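Local coordinates for Alp7A (Bacillus subtilis, PDB 5EC0), which binds ADP and, as an actin-like protein of the bacterial cytoskeleton, probably forms filaments that segregate plasmid DNA, at residues L57-I62 with E66-V71; W132-K135 with K139-E142; W186-N191 with D198-F203; E266-S271 with T276-R281. All blocks are in the same frame, centred on the assembly; numbering follows the deposited sequence.

In the fold
The four contacts follow one another along the chain without interleaving, and none touches another. Contact 1 is a hairpin of the large mixed sheet, and contact 2 joins two helices that lie in sequence between strands 119-129 and 153-159 of that sheet. Contact 3 packs against strands 322-327 and 355-357 of the five-stranded sheet; contact 4 lies on helix 262-272, beside the bound ADP. Contacts 1 and 3 have centres about 41 Å apart on opposite sides of the chain's centre, as do contacts 2 and 4 at about 37 Å. Contacts 2 and 3 are the nearest pair, about 26 Å between centres. This spread is consistent with the two-lobed actin fold, where the nucleotide sits in the cleft.

Contact 1 (L57-I62 with E66-V71); sequences LVSTVI and ERYFLV
V58 and F69 form a hydrogen-bonded antiparallel pair: F69 N gives to V58 O at 2.9 Å, and V58 N returns to F69 O at 3.1 Å. Two residues on, R67 N reaches T60 O at 2.9 Å and T60 N reaches R67 O. A water joins I62 O to R67 NH1, and R67 NH2 forms a salt bridge with E32. S59 CA comes within 3.1 Å of R67 O, a CA-H...O contact. E66 runs extended, CG anti to the backbone N (chi1 175°); its OE2 lies 3.3 Å from S59 OG, at most a weak hydrogen bond, since the hydroxyl proton has another acceptor within reach, and K158 makes a weak, long ion pair with OE2. An alanine here removes the carboxylate, and S59 OG and K158 would probably each lose a weak partner. On the face of T60, R67 and F69, I62 CD1 lies over one face of the R67 guanidinium, toward its rim, and meets F69 CZ at 3.9 Å. On the other face L57 CD1 touches L70 CD2 at 3.7 Å. The hairpin sits in the large sheet between strands 22-33 and 153-159; helix 95-112 packs on T60, F69 and V71, helix 35-38 on L57 and Y68.

Contact 2 (W132-K135 with K139-E142); sequences WLLK and KFSE
L134 and F140 come closest, with CA atoms 5.5 Å apart, where helix 131-134 gives way through a short loop to helix 140-149. Both have helical backbone angles; K139 just before F140 is extended. Backbone oxygen takes part by contact alone, L134 O lying 3.4 Å from F140 CE1. The side chains meet chiefly over one ring face: L134 CB stands almost on the normal of the F140 ring, 3.8 Å from its centroid and 5° off, a CH-pi contact. The chi2 of F140, 13°, turns the ring far from the usual near-perpendicular setting and presents this face to L134. L134 CD2 continues past the ring to F140 O at 3.8 Å. At the rim K135 CD lies in the ring plane, 3.9 Å from F140 CZ. The lysine chain bends at its second and third torsions, and its NZ bonds to the carbonyl oxygens of R233 and F236. Replacing F140 by an alanine would probably leave the CB of L134 without its aromatic cover and open a gap beside the bent chain of K135. F236, at the start of strand 236-239, also meets the F140 ring edge-to-face. I179 of strand 166-179 touches both L134 and F140, and M143 and Q144 of helix 140-149 pack on L134, so the joint between the two helices packs on I179, at the end of that strand.

Contact 3 (W186-N191 with D198-F203); sequences WAIKKN and DYAEQF
I188 CG2 is the centre of the tight part, meeting three residues of 198-203 at once. It lies in the plane of the Y199 ring, at its edge, 4.0 Å from Y199 CD2; it approaches A200 CB at 4.2 Å and F203 CE2 at 4.1 Å. The chi1 of -54° sets CG2 opposite the backbone N of I188 and beside the carbonyl carbon; A200 CB packs on I188 O at 3.4 Å. Close to the last turn of helix 185-189, A200 CB also comes within 4.1 Å of K189 CA. L325 of strand 322-327 and L227 also touch I188. The segment 198-203 has helical backbone angles in 198-202 but lacks the regular bonds: E201 N bonds to D198 O and F203 N to A200 O, each three residues back. It lies in the connection from helix 185-189 to strand 207-213, the central strand of the five-stranded sheet that is part of the actin fold, and it packs against strand 322-327 beside it and 355-357 beyond. Q202 folds back on the turn: its NE2 donates to Y199 O at 3.0 Å in the carbonyl plane, and the same nitrogen rides 3.5 Å above the centre of the Y199 ring, while Q202 CG lies over the F203 ring. On the looser side D198 and E201 turn to solvent and make no contact with 186-191. E201 there pairs with K204, and K189, whose CB points away from the turn, sends its NZ to L227 O.

Contact 4 (E266-S271 with T276-R281); sequences EKFIYS and TKMERR. With ADP (adenosine-5'-diphosphate), chain D.
F268 drives its ring edge-on into a backbone carbonyl: F268 CE1 lies only 3.1 Å from E279 O, close to the ring plane, an unusually near approach for a C-H group that is not a hydrogen bond. With CG anti to the backbone N (chi1 175°), the ring leaves helix 262-272 on the side of strand 279-281 and lies along the M278-E279 peptide, F268 CZ 3.7 Å from M278 C. M278 CB meets F268 CZ at 4.1 Å, and R280 CB stands 4.1 Å from F268 CE1. Thus one aromatic edge spans three successive residues. M278 bends at its last torsion (chi3 59°), which carries M278 CE back to the helix, 4.1 Å from I269 O. I295 of helix 292-313 packs on F268, I269 and M278, F259 meets the F268 ring, and R280 reaches away to bond H258 O. The helix turns its other side to the ligand. There one face of Y270 lies against the adenine, ADP C4 3.4 Å above the ring plane and offset toward its rim, while K267 O covers the opposite face. E266 OE2 accepts from ADP O3' at 2.6 Å. N12, G215 and G329 also hydrogen-bond the ADP. Helix 262-272 thus has one flank buried on the strand and the other lining the adenosine pocket, consistent with the nucleotide site of the actin-like ATPase fold, as in ParM.

Contact 1 (L57-I62 with E66-V71)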
# COMPACT_ATOMS: atom_id res chain seq x y z
N LEU A 57 4.92 -14.53 -15.02
CA LEU A 57 6.19 -14.53 -15.73
C LEU A 57 6.00 -13.68 -16.98
O LEU A 57 5.28 -14.07 -17.90
CB LEU A 57 6.61 -15.95 -16.09
CG LEU A 57 7.84 -16.12 -16.99
CD1 LEU A 57 9.10 -15.55 -16.33
CD2 LEU A 57 8.05 -17.60 -17.36
N VAL A 58 6.64 -12.52 -17.01
CA VAL A 58 6.42 -11.58 -18.09
C VAL A 58 7.73 -11.12 -18.69
O VAL A 58 8.78 -11.28 -18.09
CB VAL A 58 5.64 -10.34 -17.61
CG1 VAL A 58 4.27 -10.74 -17.05
CG2 VAL A 58 6.46 -9.58 -16.57
N SER A 59 7.65 -10.53 -19.88
CA SER A 59 8.80 -9.84 -20.44
C SER A 59 8.36 -8.47 -20.91
O SER A 59 7.20 -8.28 -21.27
CB SER A 59 9.42 -10.62 -21.59
OG SER A 59 8.63 -10.49 -22.76
N THR A 60 9.27 -7.52 -20.89
CA THR A 60 8.97 -6.21 -21.43
C THR A 60 10.27 -5.62 -21.97
O THR A 60 11.36 -6.07 -21.61
CB THR A 60 8.33 -5.30 -20.36
OG1 THR A 60 7.81 -4.12 -20.99
CG2 THR A 60 9.35 -4.90 -19.31
N VAL A 61 10.15 -4.64 -22.85
CA VAL A 61 11.33 -4.04 -23.46
C VAL A 61 11.74 -2.77 -22.73
O VAL A 61 10.97 -1.82 -22.64
CB VAL A 61 11.11 -3.73 -24.95
CG1 VAL A 61 12.19 -2.79 -25.45
CG2 VAL A 61 11.08 -5.03 -25.76
N ILE A 62 12.95 -2.77 -22.20
CA ILE A 62 13.46 -1.64 -21.46
C ILE A 62 14.76 -1.18 -22.08
O ILE A 62 15.73 -1.94 -22.09
CB ILE A 62 13.67 -1.98 -19.99
CG1 ILE A 62 12.34 -2.33 -19.33
CG2 ILE A 62 14.34 -0.82 -19.27
CD1 ILE A 62 12.49 -3.11 -18.04
N GLU A 66 14.84 -6.65 -24.38
CA GLU A 66 13.74 -7.47 -23.86
C GLU A 66 14.15 -8.23 -22.60
O GLU A 66 14.95 -9.15 -22.66
CB GLU A 66 13.26 -8.46 -24.93
CG GLU A 66 12.20 -9.43 -24.43
CD GLU A 66 11.63 -10.30 -25.53
OE1 GLU A 66 12.09 -10.18 -26.68
OE2 GLU A 66 10.71 -11.10 -25.24
N ARG A 67 13.59 -7.85 -21.46
CA ARG A 67 14.01 -8.45 -20.20
C ARG A 67 12.88 -9.24 -19.51
O ARG A 67 11.69 -8.94 -19.66
CB ARG A 67 14.56 -7.36 -19.28
CG ARG A 67 15.90 -6.79 -19.80
CD ARG A 67 16.23 -5.44 -19.19
NE ARG A 67 16.34 -5.52 -17.74
CZ ARG A 67 16.53 -4.47 -16.95
NH1 ARG A 67 16.63 -3.25 -17.47
NH2 ARG A 67 16.62 -4.63 -15.63
N TYR A 68 13.28 -10.26 -18.76
CA TYR A 68 12.37 -11.28 -18.24
C TYR A 68 12.25 -11.20 -16.71
O TYR A 68 13.26 -11.19 -16.00
CB TYR A 68 12.84 -12.68 -18.70
CG TYR A 68 12.93 -12.82 -20.21
CD1 TYR A 68 14.04 -12.36 -20.92
CD2 TYR A 68 11.88 -13.37 -20.94
CE1 TYR A 68 14.10 -12.47 -22.31
CE2 TYR A 68 11.93 -13.48 -22.32
CZ TYR A 68 13.04 -13.03 -23.00
OH TYR A 68 13.08 -13.14 -24.37
N PHE A 69 11.03 -11.14 -16.20
CA PHE A 69 10.80 -10.92 -14.77
C PHE A 69 9.81 -11.89 -14.16
O PHE A 69 8.74 -12.14 -14.72
CB PHE A 69 10.29 -9.49 -14.49
CG PHE A 69 11.18 -8.41 -15.03
CD1 PHE A 69 11.01 -7.93 -16.32
CD2 PHE A 69 12.19 -7.87 -14.24
CE1 PHE A 69 11.84 -6.94 -16.83
CE2 PHE A 69 13.02 -6.88 -14.74
CZ PHE A 69 12.85 -6.41 -16.04
N LEU A 70 10.16 -12.41 -12.99
CA LEU A 70 9.22 -13.05 -12.09
C LEU A 70 8.60 -11.97 -11.21
O LEU A 70 9.33 -11.15 -10.64
CB LEU A 70 9.90 -14.12 -11.23
CG LEU A 70 10.61 -15.25 -11.98
CD1 LEU A 70 11.51 -16.11 -11.06
CD2 LEU A 70 9.58 -16.12 -12.68
N VAL A 71 7.28 -11.97 -11.09
CA VAL A 71 6.56 -10.95 -10.35
C VAL A 71 5.64 -11.54 -9.29
O VAL A 71 4.91 -12.50 -9.55
CB VAL A 71 5.69 -10.09 -11.29
CG1 VAL A 71 4.97 -9.01 -10.49
CG2 VAL A 71 6.52 -9.52 -12.45
O HOH W 1 17.42 -2.46 -20.29

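Contact 2 (W132-K135 with K139-E142)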
# COMPACT_ATOMS: atom_id res chain seq x y z
N TRP A 132 9.31 9.88 2.47
CA TRP A 132 10.75 9.80 2.67
C TRP A 132 11.45 10.06 1.33
O TRP A 132 12.56 10.60 1.30
CB TRP A 132 11.18 8.45 3.26
CG TRP A 132 10.99 7.26 2.34
CD1 TRP A 132 9.97 6.34 2.38
CD2 TRP A 132 11.85 6.85 1.25
NE1 TRP A 132 10.15 5.39 1.40
CE2 TRP A 132 11.28 5.68 0.70
CE3 TRP A 132 13.04 7.36 0.72
CZ2 TRP A 132 11.87 5.02 -0.39
CZ3 TRP A 132 13.61 6.70 -0.37
CH2 TRP A 132 13.02 5.54 -0.91
N LEU A 133 10.81 9.67 0.24
CA LEU A 133 11.37 9.95 -1.08
C LEU A 133 11.16 11.42 -1.50
O LEU A 133 12.07 12.05 -2.00
CB LEU A 133 10.78 8.99 -2.11
CG LEU A 133 11.40 9.06 -3.50
CD1 LEU A 133 12.93 9.07 -3.42
CD2 LEU A 133 10.95 7.89 -4.32
N LEU A 134 9.96 11.96 -1.29
CA LEU A 134 9.68 13.35 -1.66
C LEU A 134 10.53 14.38 -0.91
O LEU A 134 10.98 15.37 -1.48
CB LEU A 134 8.20 13.66 -1.44
CG LEU A 134 7.29 12.92 -2.43
CD1 LEU A 134 5.84 12.87 -1.98
CD2 LEU A 134 7.38 13.52 -3.84
N LYS A 135 10.77 14.14 0.38
CA LYS A 135 11.49 15.10 1.22
C LYS A 135 12.95 15.29 0.83
O LYS A 135 13.59 16.24 1.24
CB LYS A 135 11.43 14.66 2.69
CG LYS A 135 10.08 14.84 3.31
CD LYS A 135 9.86 16.26 3.79
CE LYS A 135 10.50 16.49 5.15
NZ LYS A 135 9.99 17.75 5.76
N LYS A 139 11.33 20.39 -4.22
CA LYS A 139 9.96 20.50 -4.76
C LYS A 139 9.26 19.14 -4.93
O LYS A 139 9.69 18.33 -5.73
CB LYS A 139 9.97 21.21 -6.12
CG LYS A 139 10.62 22.58 -6.12
CD LYS A 139 10.72 23.17 -7.51
CE LYS A 139 11.34 24.58 -7.43
NZ LYS A 139 11.45 25.29 -8.75
N PHE A 140 8.16 18.91 -4.22
CA PHE A 140 7.44 17.64 -4.35
C PHE A 140 6.87 17.44 -5.74
O PHE A 140 6.92 16.35 -6.30
CB PHE A 140 6.30 17.53 -3.33
CG PHE A 140 6.76 17.34 -1.91
CD1 PHE A 140 8.08 17.54 -1.54
CD2 PHE A 140 5.85 16.96 -0.93
CE1 PHE A 140 8.49 17.37 -0.24
CE2 PHE A 140 6.25 16.78 0.38
CZ PHE A 140 7.57 16.98 0.73
N SER A 141 6.34 18.52 -6.31
CA SER A 141 5.50 18.45 -7.50
C SER A 141 6.25 17.88 -8.69
O SER A 141 5.69 17.13 -9.49
CB SER A 141 4.97 19.85 -7.84
OG SER A 141 6.04 20.74 -8.11
N GLU A 142 7.53 18.21 -8.80
CA GLU A 142 8.33 17.78 -9.94
C GLU A 142 8.64 16.29 -9.87
O GLU A 142 8.65 15.60 -10.90
CB GLU A 142 9.62 18.59 -10.04
CG GLU A 142 9.36 20.08 -10.22
CD GLU A 142 8.43 20.34 -11.38
OE1 GLU A 142 8.74 19.91 -12.51
OE2 GLU A 142 7.37 20.96 -11.16

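Contact 3 (W186-N191 with D198-F203)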
# COMPACT_ATOMS: atom_id res chain seq x y z
N TRP A 186 -8.42 11.93 2.08
CA TRP A 186 -9.62 11.96 1.26
C TRP A 186 -10.53 10.76 1.55
O TRP A 186 -11.75 10.86 1.38
CB TRP A 186 -9.27 12.04 -0.23
CG TRP A 186 -8.80 13.42 -0.55
CD1 TRP A 186 -7.50 13.81 -0.77
CD2 TRP A 186 -9.59 14.62 -0.60
NE1 TRP A 186 -7.45 15.16 -0.98
CE2 TRP A 186 -8.72 15.68 -0.89
CE3 TRP A 186 -10.97 14.88 -0.44
CZ2 TRP A 186 -9.17 17.01 -1.03
CZ3 TRP A 186 -11.42 16.19 -0.59
CH2 TRP A 186 -10.52 17.24 -0.88
N ALA A 187 -9.96 9.66 2.04
CA ALA A 187 -10.77 8.49 2.39
C ALA A 187 -11.51 8.72 3.71
O ALA A 187 -12.49 8.07 3.99
CB ALA A 187 -9.90 7.22 2.47
N ILE A 188 -11.03 9.68 4.51
CA ILE A 188 -11.73 10.11 5.72
C ILE A 188 -12.77 11.22 5.42
O ILE A 188 -13.86 11.27 6.01
CB ILE A 188 -10.72 10.64 6.78
CG1 ILE A 188 -9.61 9.60 7.06
CG2 ILE A 188 -11.44 11.11 8.06
CD1 ILE A 188 -10.12 8.24 7.59
N LYS A 189 -12.43 12.11 4.50
CA LYS A 189 -13.27 13.27 4.22
C LYS A 189 -14.53 12.89 3.44
O LYS A 189 -15.62 13.37 3.74
CB LYS A 189 -12.48 14.33 3.43
CG LYS A 189 -11.22 14.85 4.15
CD LYS A 189 -10.36 15.73 3.22
CE LYS A 189 -11.04 17.04 2.86
NZ LYS A 189 -11.24 17.94 4.06
N LYS A 190 -14.35 12.02 2.45
CA LYS A 190 -15.41 11.63 1.52
C LYS A 190 -15.57 10.12 1.40
O LYS A 190 -14.60 9.37 1.62
CB LYS A 190 -15.11 12.20 0.14
CG LYS A 190 -14.88 13.70 0.09
CD LYS A 190 -16.18 14.44 0.05
CE LYS A 190 -16.11 15.66 -0.87
NZ LYS A 190 -17.47 16.23 -1.05
N ASN A 191 -16.76 9.66 1.03
CA ASN A 191 -16.94 8.29 0.57
C ASN A 191 -16.79 8.23 -0.96
O ASN A 191 -16.57 9.25 -1.61
CB ASN A 191 -18.29 7.72 1.03
CG ASN A 191 -19.48 8.49 0.47
OD1 ASN A 191 -19.36 9.25 -0.48
ND2 ASN A 191 -20.64 8.28 1.07
N ASP A 198 -19.89 11.94 7.81
CA ASP A 198 -20.16 12.36 9.17
C ASP A 198 -18.97 12.02 10.08
O ASP A 198 -18.63 12.76 11.00
CB ASP A 198 -21.43 11.69 9.69
CG ASP A 198 -21.84 12.23 11.03
OD1 ASP A 198 -22.33 13.38 11.07
OD2 ASP A 198 -21.65 11.53 12.05
N TYR A 199 -18.35 10.87 9.80
CA TYR A 199 -17.15 10.45 10.49
C TYR A 199 -16.05 11.53 10.55
O TYR A 199 -15.29 11.61 11.52
CB TYR A 199 -16.61 9.18 9.81
CG TYR A 199 -15.38 8.57 10.46
CD1 TYR A 199 -15.50 7.65 11.52
CD2 TYR A 199 -14.12 8.89 10.01
CE1 TYR A 199 -14.37 7.08 12.11
CE2 TYR A 199 -12.99 8.33 10.59
CZ TYR A 199 -13.11 7.43 11.63
OH TYR A 199 -11.97 6.89 12.18
N ALA A 200 -15.95 12.37 9.52
CA ALA A 200 -14.91 13.39 9.48
C ALA A 200 -15.22 14.59 10.38
O ALA A 200 -14.35 15.45 10.58
CB ALA A 200 -14.67 13.86 8.05
N GLU A 201 -16.44 14.65 10.91
CA GLU A 201 -16.88 15.82 11.69
C GLU A 201 -16.15 15.93 13.01
O GLU A 201 -16.04 17.02 13.57
CB GLU A 201 -18.39 15.79 11.95
CG GLU A 201 -19.25 15.91 10.69
CD GLU A 201 -19.13 17.28 10.03
OE1 GLU A 201 -19.18 18.31 10.75
OE2 GLU A 201 -18.99 17.32 8.79
N GLN A 202 -15.65 14.80 13.52
CA GLN A 202 -14.94 14.81 14.80
C GLN A 202 -13.60 15.52 14.65
O GLN A 202 -12.98 15.89 15.65
CB GLN A 202 -14.74 13.38 15.32
CG GLN A 202 -13.85 12.50 14.41
CD GLN A 202 -13.85 11.04 14.87
OE1 GLN A 202 -13.47 10.73 15.99
NE2 GLN A 202 -14.32 10.14 14.00
N PHE A 203 -13.16 15.72 13.40
CA PHE A 203 -11.89 16.41 13.13
C PHE A 203 -12.11 17.85 12.62
O PHE A 203 -11.16 18.53 12.23
CB PHE A 203 -11.04 15.61 12.12
CG PHE A 203 -10.87 14.16 12.50
CD1 PHE A 203 -10.12 13.80 13.62
CD2 PHE A 203 -11.46 13.15 11.74
CE1 PHE A 203 -9.96 12.46 13.99
CE2 PHE A 203 -11.29 11.80 12.08
CZ PHE A 203 -10.54 11.46 13.21

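Contact 4 (E266-S271 with T276-R281)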
# COMPACT_ATOMS: atom_id res chain seq x y z
N GLU A 266 5.55 -12.15 10.65
CA GLU A 266 4.69 -11.08 10.17
C GLU A 266 3.32 -11.59 9.70
O GLU A 266 2.30 -11.02 10.04
CB GLU A 266 5.40 -10.33 9.04
CG GLU A 266 4.62 -9.21 8.38
CD GLU A 266 5.31 -8.72 7.13
OE1 GLU A 266 5.85 -9.56 6.37
OE2 GLU A 266 5.34 -7.49 6.90
N LYS A 267 3.31 -12.69 8.94
CA LYS A 267 2.06 -13.26 8.44
C LYS A 267 1.21 -13.85 9.55
O LYS A 267 -0.00 -13.63 9.59
CB LYS A 267 2.34 -14.33 7.38
CG LYS A 267 1.07 -14.98 6.84
CD LYS A 267 1.37 -15.94 5.68
CE LYS A 267 0.09 -16.55 5.13
NZ LYS A 267 0.34 -17.42 3.93
N PHE A 268 1.83 -14.61 10.44
CA PHE A 268 1.14 -15.14 11.62
C PHE A 268 0.50 -14.02 12.47
O PHE A 268 -0.63 -14.16 12.93
CB PHE A 268 2.12 -15.96 12.46
CG PHE A 268 1.54 -16.45 13.76
CD1 PHE A 268 0.72 -17.56 13.78
CD2 PHE A 268 1.84 -15.82 14.96
CE1 PHE A 268 0.19 -18.03 14.98
CE2 PHE A 268 1.32 -16.28 16.15
CZ PHE A 268 0.49 -17.39 16.17
N ILE A 269 1.21 -12.92 12.65
CA ILE A 269 0.69 -11.82 13.47
C ILE A 269 -0.57 -11.16 12.90
O ILE A 269 -1.58 -11.09 13.58
CB ILE A 269 1.76 -10.75 13.71
CG1 ILE A 269 2.79 -11.27 14.71
CG2 ILE A 269 1.13 -9.49 14.24
CD1 ILE A 269 3.94 -10.32 15.00
N TYR A 270 -0.55 -10.68 11.66
CA TYR A 270 -1.75 -10.01 11.15
C TYR A 270 -2.88 -11.01 10.91
O TYR A 270 -4.05 -10.68 11.09
CB TYR A 270 -1.47 -9.19 9.87
CG TYR A 270 -1.12 -9.92 8.59
CD1 TYR A 270 -2.10 -10.57 7.83
CD2 TYR A 270 0.18 -9.91 8.09
CE1 TYR A 270 -1.78 -11.23 6.62
CE2 TYR A 270 0.51 -10.56 6.90
CZ TYR A 270 -0.47 -11.21 6.17
OH TYR A 270 -0.12 -11.85 5.00
N SER A 271 -2.54 -12.24 10.55
CA SER A 271 -3.53 -13.31 10.49
C SER A 271 -4.18 -13.58 11.85
O SER A 271 -5.34 -13.96 11.89
CB SER A 271 -2.92 -14.62 9.97
OG SER A 271 -2.12 -14.41 8.83
N THR A 276 -8.41 -13.79 20.69
CA THR A 276 -7.96 -13.93 22.07
C THR A 276 -6.71 -14.79 22.21
O THR A 276 -5.86 -14.54 23.06
CB THR A 276 -9.07 -14.52 22.95
OG1 THR A 276 -9.69 -15.61 22.25
CG2 THR A 276 -10.12 -13.47 23.28
N LYS A 277 -6.63 -15.82 21.38
CA LYS A 277 -5.49 -16.74 21.43
C LYS A 277 -4.73 -16.67 20.11
O LYS A 277 -5.32 -16.84 19.04
CB LYS A 277 -5.97 -18.17 21.72
CG LYS A 277 -5.12 -18.93 22.73
CD LYS A 277 -5.72 -20.29 23.07
CE LYS A 277 -5.19 -20.82 24.39
NZ LYS A 277 -5.78 -22.13 24.78
N MET A 278 -3.43 -16.42 20.19
CA MET A 278 -2.59 -16.44 19.00
C MET A 278 -1.84 -17.78 18.97
O MET A 278 -0.80 -17.95 19.62
CB MET A 278 -1.63 -15.25 18.98
CG MET A 278 -2.35 -13.92 19.13
SD MET A 278 -1.33 -12.44 18.91
CE MET A 278 -0.73 -12.70 17.24
N GLU A 279 -2.39 -18.72 18.22
CA GLU A 279 -1.92 -20.10 18.26
C GLU A 279 -1.19 -20.52 16.98
O GLU A 279 -1.70 -20.33 15.87
CB GLU A 279 -3.09 -21.05 18.51
CG GLU A 279 -3.59 -21.03 19.95
CD GLU A 279 -4.15 -22.38 20.39
OE1 GLU A 279 -5.30 -22.68 20.04
OE2 GLU A 279 -3.44 -23.12 21.10
N ARG A 280 -0.00 -21.07 17.17
CA ARG A 280 0.83 -21.58 16.09
C ARG A 280 0.59 -23.08 15.92
O ARG A 280 0.58 -23.83 16.90
CB ARG A 280 2.31 -21.27 16.38
CG ARG A 280 3.32 -21.76 15.34
CD ARG A 280 3.09 -21.10 14.00
NE ARG A 280 4.31 -21.02 13.20
CZ ARG A 280 4.36 -20.57 11.95
NH1 ARG A 280 3.26 -20.16 11.34
NH2 ARG A 280 5.52 -20.52 11.31
N ARG A 281 0.37 -23.48 14.66
CA ARG A 281 -0.12 -24.81 14.29
C ARG A 281 0.85 -25.63 13.42
O ARG A 281 0.82 -25.49 12.20
CB ARG A 281 -1.46 -24.70 13.51
CG ARG A 281 -2.45 -23.55 13.87
CD ARG A 281 -2.83 -23.69 15.28
NE ARG A 281 -2.82 -25.09 15.65
CZ ARG A 281 -2.79 -25.52 16.90
NH1 ARG A 281 -2.68 -24.63 17.85
NH2 ARG A 281 -2.79 -26.82 17.17
PB ADP D . 4.73 -1.05 3.98
O1B ADP D . 4.16 -0.68 2.62
O2B ADP D . 5.89 -0.20 4.48
O3B ADP D . 5.00 -2.52 4.21
PA ADP D . 2.01 -1.32 4.93
O1A ADP D . 1.78 -2.08 3.65
O2A ADP D . 1.03 -0.24 5.36
O3A ADP D . 3.51 -0.72 5.00
O5' ADP D . 2.13 -2.36 6.14
C5' ADP D . 2.55 -3.70 5.95
C4' ADP D . 2.16 -4.39 7.23
O4' ADP D . 0.75 -4.58 7.22
C3' ADP D . 2.75 -5.78 7.41
O3' ADP D . 3.90 -5.73 8.26
C2' ADP D . 1.65 -6.57 8.09
O2' ADP D . 2.06 -6.82 9.44
C1' ADP D . 0.43 -5.66 8.09
N9 ADP D . -0.82 -6.31 7.62
C8 ADP D . -1.99 -6.20 8.27
N7 ADP D . -2.97 -6.87 7.63
C5 ADP D . -2.42 -7.41 6.53
C6 ADP D . -2.95 -8.25 5.44
N6 ADP D . -4.26 -8.61 5.43
N1 ADP D . -2.08 -8.62 4.47
C2 ADP D . -0.78 -8.25 4.51
N3 ADP D . -0.22 -7.49 5.48
C4 ADP D . -1.00 -7.05 6.52